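Long-range contacts in N-acetyl-L-2,4-diaminobutyric acid deacetylase (Ruegeria pomeroyi, PDB 6TWL), which probably removes the acetyl group from N-acetyl-L-2,4-diaminobutyric acid in a zinc-dependent step of ectoine degradation: residues C257-E262 and V297-R302; G265-M270 and A284-L289. All coordinates share one frame; numbering follows the deposited sequence.

How the contacts relate
Contacts 1 and 2 lie on the same side of the chain's centre, about 12 Å apart between their centres, in the β-rich C-terminal region of the chain. Both lie away from the zinc-binding residues His58, Glu61, His144 and Glu209, which carry no metal in this apo model. Strands 282-287 and 297-300 join the two: Val297 O lies 3.0 Å from Val286 N, and Tyr299 N lies 3.1 Å from Ala284 O, both probable backbone hydrogen bonds. Side chains meet as well, Tyr299 CE2 packing 3.5 Å from Val286 CG2. Contact 2 pairs strands within one sheet, whereas contact 1 links the edge strand of that sheet to a strand of another.

Contact 1: residues C257-E262 and V297-R302; sequences CFVFSE and VEYRAR
A face-to-face contact between strands of two different sheets joins Val259 and Tyr299 in the C-terminal β region. The short axes run nearly antiparallel, at 168°, but stay 8.1 Å apart at their closest, too far for backbone pairing, so side chains bridge the gap. Val259 turns both methyls to use: CG1, anti to the backbone N (chi1 169°), rests 4.0 Å from Tyr299 CD1, while CG2 lies 3.7 Å from the carbonyl oxygen of Arg300. Beyond the valine, the Tyr299 ring reaches across to the end of the opposite strand. Its approach to the Phe260 carbonyl is oblique, with CE1 3.5 Å from Phe260 O. At the far end its hydroxyl accepts a hydrogen bond from the backbone N-H of Glu262, 2.8 Å from N to OH and close to straight at 168°, which fixes the phenol end against the chain just after strand 258-260. A phenylalanine in place of Tyr299 would probably keep much of the ring packing but leave the Glu262 N-H without this acceptor. At the other end of the contact, Arg302 forms a salt bridge with Asp256. Strand 258-260 is paired through its backbone with strand 321-326, where Val322 also touches Val259; strand 297-300 is the edge of its own sheet beside strand 282-287, from which Leu283 packs on Val259.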
ATOM      1  N   CYS A 257      -6.046  20.032   3.424  1.00 76.20           N
ATOM      2  CA  CYS A 257      -4.751  19.477   3.055  1.00 71.09           C
ATOM      3  C   CYS A 257      -4.646  19.199   1.563  1.00 70.97           C
ATOM      4  O   CYS A 257      -3.540  18.967   1.066  1.00 69.56           O
ATOM      5  CB  CYS A 257      -4.495  18.180   3.827  1.00 69.42           C
ATOM      6  SG  CYS A 257      -4.153  18.390   5.597  1.00 76.07           S
ATOM      7  N   PHE A 258      -5.765  19.223   0.847  1.00 72.26           N
ATOM      8  CA  PHE A 258      -5.834  18.819  -0.549  1.00 72.72           C
ATOM      9  C   PHE A 258      -6.143  20.026  -1.420  1.00 71.38           C
ATOM     10  O   PHE A 258      -7.023  20.827  -1.088  1.00 68.95           O
ATOM     11  CB  PHE A 258      -6.902  17.744  -0.754  1.00 67.16           C
ATOM     12  CG  PHE A 258      -6.718  16.537   0.114  1.00 68.66           C
ATOM     13  CD1 PHE A 258      -7.150  16.536   1.430  1.00 80.81           C
ATOM     14  CD2 PHE A 258      -6.106  15.405  -0.385  1.00 70.28           C
ATOM     15  CE1 PHE A 258      -6.977  15.423   2.225  1.00 79.71           C
ATOM     16  CE2 PHE A 258      -5.932  14.293   0.407  1.00 72.61           C
ATOM     17  CZ  PHE A 258      -6.373  14.301   1.709  1.00 69.88           C
ATOM     18  N   VAL A 259      -5.425  20.146  -2.531  1.00 65.00           N
ATOM     19  CA  VAL A 259      -5.642  21.204  -3.509  1.00 65.87           C
ATOM     20  C   VAL A 259      -5.894  20.539  -4.853  1.00 66.61           C
ATOM     21  O   VAL A 259      -5.034  19.811  -5.363  1.00 64.81           O
ATOM     22  CB  VAL A 259      -4.450  22.168  -3.585  1.00 67.69           C
ATOM     23  CG1 VAL A 259      -4.594  23.093  -4.783  1.00 67.37           C
ATOM     24  CG2 VAL A 259      -4.336  22.967  -2.298  1.00 67.19           C
ATOM     25  N   PHE A 260      -7.069  20.781  -5.420  1.00 62.72           N
ATOM     26  CA  PHE A 260      -7.466  20.153  -6.668  1.00 69.42           C
ATOM     27  C   PHE A 260      -7.426  21.155  -7.813  1.00 67.50           C
ATOM     28  O   PHE A 260      -7.709  22.344  -7.638  1.00 63.54           O
ATOM     29  CB  PHE A 260      -8.862  19.547  -6.536  1.00 66.07           C
ATOM     30  CG  PHE A 260      -8.943  18.460  -5.507  1.00 67.71           C
ATOM     31  CD1 PHE A 260      -8.350  17.232  -5.741  1.00 66.21           C
ATOM     32  CD2 PHE A 260      -9.579  18.674  -4.297  1.00 69.56           C
ATOM     33  CE1 PHE A 260      -8.407  16.228  -4.797  1.00 71.51           C
ATOM     34  CE2 PHE A 260      -9.638  17.673  -3.347  1.00 69.75           C
ATOM     35  CZ  PHE A 260      -9.051  16.448  -3.600  1.00 69.16           C
ATOM     36  N   SER A 261      -7.066  20.660  -8.993  1.00 64.21           N
ATOM     37  CA  SER A 261      -6.990  21.505 -10.173  1.00 60.28           C
ATOM     38  C   SER A 261      -8.386  21.762 -10.723  1.00 62.84           C
ATOM     39  O   SER A 261      -9.244  20.875 -10.721  1.00 68.93           O
ATOM     40  CB  SER A 261      -6.113  20.856 -11.244  1.00 68.06           C
ATOM     41  OG  SER A 261      -6.195  21.568 -12.465  1.00 65.96           O
ATOM     42  N   GLU A 262      -8.609  22.990 -11.186  1.00 62.54           N
ATOM     43  CA  GLU A 262      -9.887  23.393 -11.757  1.00 67.93           C
ATOM     44  C   GLU A 262      -9.822  23.556 -13.271  1.00 75.51           C
ATOM     45  O   GLU A 262     -10.761  24.095 -13.867  1.00 73.78           O
ATOM     46  CB  GLU A 262     -10.367  24.692 -11.104  1.00 72.43           C
ATOM     47  CG  GLU A 262     -10.581  24.585  -9.599  1.00 73.80           C
ATOM     48  CD  GLU A 262     -11.272  25.803  -9.017  1.00 87.74           C
ATOM     49  OE1 GLU A 262     -11.023  26.922  -9.513  1.00 95.68           O
ATOM     50  OE2 GLU A 262     -12.064  25.642  -8.063  1.00 98.18           O
ATOM     51  N   VAL A 297      -2.709  29.702 -14.242  1.00 67.58           N
ATOM     52  CA  VAL A 297      -3.546  29.556 -13.056  1.00 73.57           C
ATOM     53  C   VAL A 297      -2.668  29.141 -11.884  1.00 72.76           C
ATOM     54  O   VAL A 297      -1.874  28.198 -11.988  1.00 70.14           O
ATOM     55  CB  VAL A 297      -4.668  28.536 -13.300  1.00 67.56           C
ATOM     56  CG1 VAL A 297      -5.489  28.340 -12.036  1.00 72.55           C
ATOM     57  CG2 VAL A 297      -5.553  28.989 -14.453  1.00 70.95           C
ATOM     58  N   GLU A 298      -2.806  29.846 -10.766  1.00 76.40           N
ATOM     59  CA  GLU A 298      -2.003  29.603  -9.578  1.00 79.62           C
ATOM     60  C   GLU A 298      -2.773  28.754  -8.576  1.00 80.85           C
ATOM     61  O   GLU A 298      -3.982  28.924  -8.399  1.00 82.87           O
ATOM     62  CB  GLU A 298      -1.589  30.920  -8.923  1.00 81.28           C
ATOM     63  CG  GLU A 298      -0.582  31.733  -9.714  1.00 87.05           C
ATOM     64  CD  GLU A 298      -0.148  32.978  -8.969  1.00 89.74           C
ATOM     65  OE1 GLU A 298      -0.923  33.456  -8.114  1.00 93.90           O
ATOM     66  OE2 GLU A 298       0.965  33.479  -9.234  1.00 89.31           O
ATOM     67  N   TYR A 299      -2.061  27.847  -7.910  1.00 74.92           N
ATOM     68  CA  TYR A 299      -2.642  26.994  -6.882  1.00 68.27           C
ATOM     69  C   TYR A 299      -1.812  27.131  -5.618  1.00 67.44           C
ATOM     70  O   TYR A 299      -0.605  26.870  -5.633  1.00 70.40           O
ATOM     71  CB  TYR A 299      -2.708  25.538  -7.348  1.00 66.94           C
ATOM     72  CG  TYR A 299      -3.733  25.344  -8.436  1.00 69.69           C
ATOM     73  CD1 TYR A 299      -5.079  25.214  -8.126  1.00 67.73           C
ATOM     74  CD2 TYR A 299      -3.362  25.319  -9.773  1.00 61.58           C
ATOM     75  CE1 TYR A 299      -6.026  25.050  -9.113  1.00 68.41           C
ATOM     76  CE2 TYR A 299      -4.304  25.155 -10.769  1.00 64.40           C
ATOM     77  CZ  TYR A 299      -5.634  25.020 -10.433  1.00 65.46           C
ATOM     78  OH  TYR A 299      -6.577  24.855 -11.421  1.00 67.79           O
ATOM     79  N   ARG A 300      -2.457  27.542  -4.530  1.00 74.06           N
ATOM     80  CA  ARG A 300      -1.765  27.926  -3.312  1.00 75.56           C
ATOM     81  C   ARG A 300      -2.178  27.032  -2.150  1.00 71.21           C
ATOM     82  O   ARG A 300      -3.281  26.477  -2.131  1.00 71.77           O
ATOM     83  CB  ARG A 300      -2.033  29.398  -2.977  1.00 78.47           C
ATOM     84  CG  ARG A 300      -1.340  30.349  -3.939  1.00 81.73           C
ATOM     85  CD  ARG A 300      -1.690  31.803  -3.690  1.00 87.29           C
ATOM     86  NE  ARG A 300      -1.097  32.658  -4.715  1.00 94.40           N
ATOM     87  CZ  ARG A 300       0.164  33.081  -4.695  1.00 93.71           C
ATOM     88  NH1 ARG A 300       0.966  32.736  -3.696  1.00 90.38           N
ATOM     89  NH2 ARG A 300       0.622  33.851  -5.671  1.00 88.27           N
ATOM     90  N   ALA A 301      -1.273  26.897  -1.184  1.00 70.29           N
ATOM     91  CA  ALA A 301      -1.511  26.028  -0.041  1.00 71.17           C
ATOM     92  C   ALA A 301      -2.592  26.611   0.861  1.00 78.08           C
ATOM     93  O   ALA A 301      -2.589  27.810   1.160  1.00 76.40           O
ATOM     94  CB  ALA A 301      -0.219  25.825   0.747  1.00 72.11           C
ATOM     95  N   ARG A 302      -3.518  25.759   1.295  1.00 80.58           N
ATOM     96  CA  ARG A 302      -4.562  26.158   2.226  1.00 83.88           C
ATOM     97  C   ARG A 302      -4.209  25.862   3.679  1.00 85.87           C
ATOM     98  O   ARG A 302      -4.922  26.324   4.577  1.00 79.62           O
ATOM     99  CB  ARG A 302      -5.885  25.469   1.866  1.00 85.39           C
ATOM    100  CG  ARG A 302      -6.388  25.806   0.468  1.00 83.59           C
ATOM    101  CD  ARG A 302      -7.757  25.198   0.201  1.00 94.17           C
ATOM    102  NE  ARG A 302      -8.760  25.632   1.172  1.00103.26           N
ATOM    103  CZ  ARG A 302      -9.336  26.831   1.175  1.00106.75           C
ATOM    104  NH1 ARG A 302      -9.016  27.732   0.254  1.00107.59           N
ATOM    105  NH2 ARG A 302     -10.236  27.132   2.100  1.00107.85           N
TER

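Contact 2: residues G265-M270 and A284-L289; sequences GLFEMM and ARVWPL
Leu266 and Trp287 exchange two backbone hydrogen bonds, as do Glu268 and Arg285, and these four bonds define the pairing. Those within the second pair are both 2.7 Å, Glu268 N to Arg285 O and Arg285 N to Glu268 O. Between and beyond them, Phe267 with Val286 and Met269 with Ala284 form the non-hydrogen-bonded pairs, and the strand axes run antiparallel at 158°.

A further polar bond lies on the face carrying Leu266, Glu268, Arg285 and Trp287. The Glu268 side chain, extended with CG anti to the backbone N (chi1 171°), runs alongside the indole and brings OE1 2.8 Å from Trp287 NE1. The N-H meets OE1 almost in the ring plane, and carboxylate and indole are nearly coplanar, an arrangement that should limit rotation of both groups. Arg285 NH1 stands 4.1 Å from Glu268 OE1, beyond a salt bridge but near enough that its positive charge may help keep the carboxylate ionised. Met270 CE comes over one face of that guanidinium, 3.8 Å from NH1.

Apolar packing occupies the other face. Phe267 CE1 lies 3.6 Å from Ala284 CB, and Val286 CG2 meets the edge of the same ring at CD1. Val286 CG1 sits 3.6 Å from Gly265 CA, a close fit against the glycine backbone. His311 meets the Phe267 ring edge-to-face, and Val322 touches both Phe267 and Ala284.

Together these features make a regular antiparallel pair at the centre of a four-stranded sheet, flanked by strands 297-300 and 315-316, with the face carrying Phe267, Met269 and Ala284 packed on strand 321-326.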
ATOM      1  N   GLY A 265      -3.951  21.959 -18.347  1.00 69.34           N
ATOM      2  CA  GLY A 265      -2.831  22.701 -18.886  1.00 68.20           C
ATOM      3  C   GLY A 265      -1.514  22.009 -18.595  1.00 68.92           C
ATOM      4  O   GLY A 265      -1.471  20.893 -18.068  1.00 64.69           O
ATOM      5  N   LEU A 266      -0.438  22.699 -18.964  1.00 65.39           N
ATOM      6  CA  LEU A 266       0.911  22.246 -18.657  1.00 59.90           C
ATOM      7  C   LEU A 266       1.225  22.574 -17.201  1.00 56.23           C
ATOM      8  O   LEU A 266       1.007  23.702 -16.747  1.00 57.99           O
ATOM      9  CB  LEU A 266       1.913  22.902 -19.611  1.00 55.56           C
ATOM     10  CG  LEU A 266       3.417  22.715 -19.413  1.00 69.64           C
ATOM     11  CD1 LEU A 266       3.860  21.349 -19.910  1.00 74.00           C
ATOM     12  CD2 LEU A 266       4.167  23.807 -20.166  1.00 79.27           C
ATOM     13  N   PHE A 267       1.723  21.585 -16.467  1.00 59.26           N
ATOM     14  CA  PHE A 267       1.782  21.637 -15.012  1.00 61.38           C
ATOM     15  C   PHE A 267       3.199  21.972 -14.559  1.00 66.31           C
ATOM     16  O   PHE A 267       4.143  21.234 -14.864  1.00 65.98           O
ATOM     17  CB  PHE A 267       1.322  20.303 -14.426  1.00 56.86           C
ATOM     18  CG  PHE A 267       1.301  20.265 -12.927  1.00 60.76           C
ATOM     19  CD1 PHE A 267       0.315  20.931 -12.217  1.00 62.83           C
ATOM     20  CD2 PHE A 267       2.258  19.551 -12.231  1.00 55.73           C
ATOM     21  CE1 PHE A 267       0.292  20.890 -10.837  1.00 58.89           C
ATOM     22  CE2 PHE A 267       2.244  19.507 -10.850  1.00 59.89           C
ATOM     23  CZ  PHE A 267       1.257  20.176 -10.151  1.00 59.03           C
ATOM     24  N   GLU A 268       3.344  23.076 -13.824  1.00 65.03           N
ATOM     25  CA  GLU A 268       4.635  23.514 -13.290  1.00 60.36           C
ATOM     26  C   GLU A 268       4.546  23.568 -11.770  1.00 65.37           C
ATOM     27  O   GLU A 268       3.947  24.488 -11.204  1.00 66.02           O
ATOM     28  CB  GLU A 268       5.048  24.873 -13.845  1.00 60.09           C
ATOM     29  CG  GLU A 268       6.277  25.442 -13.143  1.00 62.39           C
ATOM     30  CD  GLU A 268       6.647  26.827 -13.624  1.00 69.04           C
ATOM     31  OE1 GLU A 268       5.813  27.472 -14.295  1.00 66.50           O
ATOM     32  OE2 GLU A 268       7.775  27.271 -13.326  1.00 72.28           O
ATOM     33  N   MET A 269       5.145  22.585 -11.109  1.00 67.07           N
ATOM     34  CA  MET A 269       5.190  22.591  -9.655  1.00 70.31           C
ATOM     35  C   MET A 269       6.268  23.546  -9.164  1.00 74.57           C
ATOM     36  O   MET A 269       7.382  23.558  -9.690  1.00 70.19           O
ATOM     37  CB  MET A 269       5.449  21.190  -9.126  1.00 80.66           C
ATOM     38  CG  MET A 269       5.657  21.174  -7.634  1.00103.20           C
ATOM     39  SD  MET A 269       4.719  19.839  -6.901  1.00106.23           S
ATOM     40  CE  MET A 269       3.170  20.638  -6.490  1.00118.55           C
ATOM     41  N   MET A 270       5.942  24.338  -8.143  1.00 69.72           N
ATOM     42  CA  MET A 270       6.875  25.332  -7.634  1.00 66.96           C
ATOM     43  C   MET A 270       7.627  24.895  -6.377  1.00 71.53           C
ATOM     44  O   MET A 270       8.607  25.554  -6.018  1.00 76.05           O
ATOM     45  CB  MET A 270       6.131  26.654  -7.368  1.00 66.13           C
ATOM     46  CG  MET A 270       5.315  27.191  -8.556  1.00 67.27           C
ATOM     47  SD  MET A 270       6.288  27.440 -10.054  1.00 67.51           S
ATOM     48  CE  MET A 270       7.462  28.668  -9.486  1.00 60.44           C
ATOM     49  N   ALA A 284       1.926  25.505  -7.267  1.00 62.30           N
ATOM     50  CA  ALA A 284       2.060  25.080  -8.651  1.00 64.46           C
ATOM     51  C   ALA A 284       1.416  26.106  -9.568  1.00 66.28           C
ATOM     52  O   ALA A 284       0.567  26.899  -9.150  1.00 70.01           O
ATOM     53  CB  ALA A 284       1.428  23.700  -8.872  1.00 66.29           C
ATOM     54  N   ARG A 285       1.842  26.076 -10.829  1.00 62.64           N
ATOM     55  CA  ARG A 285       1.237  26.848 -11.903  1.00 68.15           C
ATOM     56  C   ARG A 285       0.771  25.900 -12.998  1.00 62.66           C
ATOM     57  O   ARG A 285       1.401  24.872 -13.260  1.00 68.41           O
ATOM     58  CB  ARG A 285       2.218  27.862 -12.502  1.00 74.90           C
ATOM     59  CG  ARG A 285       2.475  29.088 -11.655  1.00 79.69           C
ATOM     60  CD  ARG A 285       3.552  29.949 -12.294  1.00 82.03           C
ATOM     61  NE  ARG A 285       4.002  31.016 -11.407  1.00 90.31           N
ATOM     62  CZ  ARG A 285       5.239  31.501 -11.396  1.00 89.06           C
ATOM     63  NH1 ARG A 285       6.153  31.013 -12.226  1.00 84.10           N
ATOM     64  NH2 ARG A 285       5.564  32.472 -10.554  1.00 88.25           N
ATOM     65  N   VAL A 286      -0.333  26.258 -13.645  1.00 58.40           N
ATOM     66  CA  VAL A 286      -0.885  25.487 -14.752  1.00 58.14           C
ATOM     67  C   VAL A 286      -0.955  26.407 -15.960  1.00 63.28           C
ATOM     68  O   VAL A 286      -1.753  27.353 -15.984  1.00 64.27           O
ATOM     69  CB  VAL A 286      -2.260  24.897 -14.417  1.00 60.17           C
ATOM     70  CG1 VAL A 286      -2.814  24.148 -15.614  1.00 58.59           C
ATOM     71  CG2 VAL A 286      -2.151  23.968 -13.222  1.00 60.42           C
ATOM     72  N   TRP A 287      -0.123  26.134 -16.962  1.00 63.14           N
ATOM     73  CA  TRP A 287      -0.037  26.990 -18.138  1.00 67.06           C
ATOM     74  C   TRP A 287      -1.086  26.585 -19.161  1.00 65.41           C
ATOM     75  O   TRP A 287      -1.140  25.414 -19.556  1.00 63.40           O
ATOM     76  CB  TRP A 287       1.352  26.916 -18.754  1.00 66.34           C
ATOM     77  CG  TRP A 287       2.358  27.546 -17.866  1.00 65.65           C
ATOM     78  CD1 TRP A 287       3.046  26.947 -16.853  1.00 56.65           C
ATOM     79  CD2 TRP A 287       2.765  28.917 -17.877  1.00 62.47           C
ATOM     80  NE1 TRP A 287       3.871  27.861 -16.241  1.00 60.77           N
ATOM     81  CE2 TRP A 287       3.715  29.078 -16.852  1.00 58.39           C
ATOM     82  CE3 TRP A 287       2.422  30.026 -18.659  1.00 65.14           C
ATOM     83  CZ2 TRP A 287       4.320  30.300 -16.583  1.00 59.43           C
ATOM     84  CZ3 TRP A 287       3.033  31.239 -18.395  1.00 64.24           C
ATOM     85  CH2 TRP A 287       3.974  31.366 -17.370  1.00 65.65           C
ATOM     86  N   PRO A 288      -1.925  27.517 -19.607  1.00 75.09           N
ATOM     87  CA  PRO A 288      -2.940  27.169 -20.603  1.00 85.48           C
ATOM     88  C   PRO A 288      -2.293  26.908 -21.951  1.00 75.39           C
ATOM     89  O   PRO A 288      -1.325  27.569 -22.335  1.00 89.66           O
ATOM     90  CB  PRO A 288      -3.835  28.411 -20.636  1.00 92.30           C
ATOM     91  CG  PRO A 288      -2.880  29.526 -20.343  1.00 85.73           C
ATOM     92  CD  PRO A 288      -1.912  28.963 -19.320  1.00 79.85           C
ATOM     93  N   LEU A 289      -2.827  25.925 -22.667  1.00 68.70           N
ATOM     94  CA  LEU A 289      -2.297  25.559 -23.970  1.00 88.04           C
ATOM     95  C   LEU A 289      -3.068  26.212 -25.110  1.00 99.77           C
ATOM     96  O   LEU A 289      -2.910  25.810 -26.266  1.00101.81           O
ATOM     97  CB  LEU A 289      -2.279  24.036 -24.112  1.00 92.62           C
ATOM     98  CG  LEU A 289      -1.404  23.399 -23.024  1.00 84.19           C
ATOM     99  CD1 LEU A 289      -1.272  21.895 -23.205  1.00 77.67           C
ATOM    100  CD2 LEU A 289      -0.029  24.061 -22.982  1.00 83.16           C
TER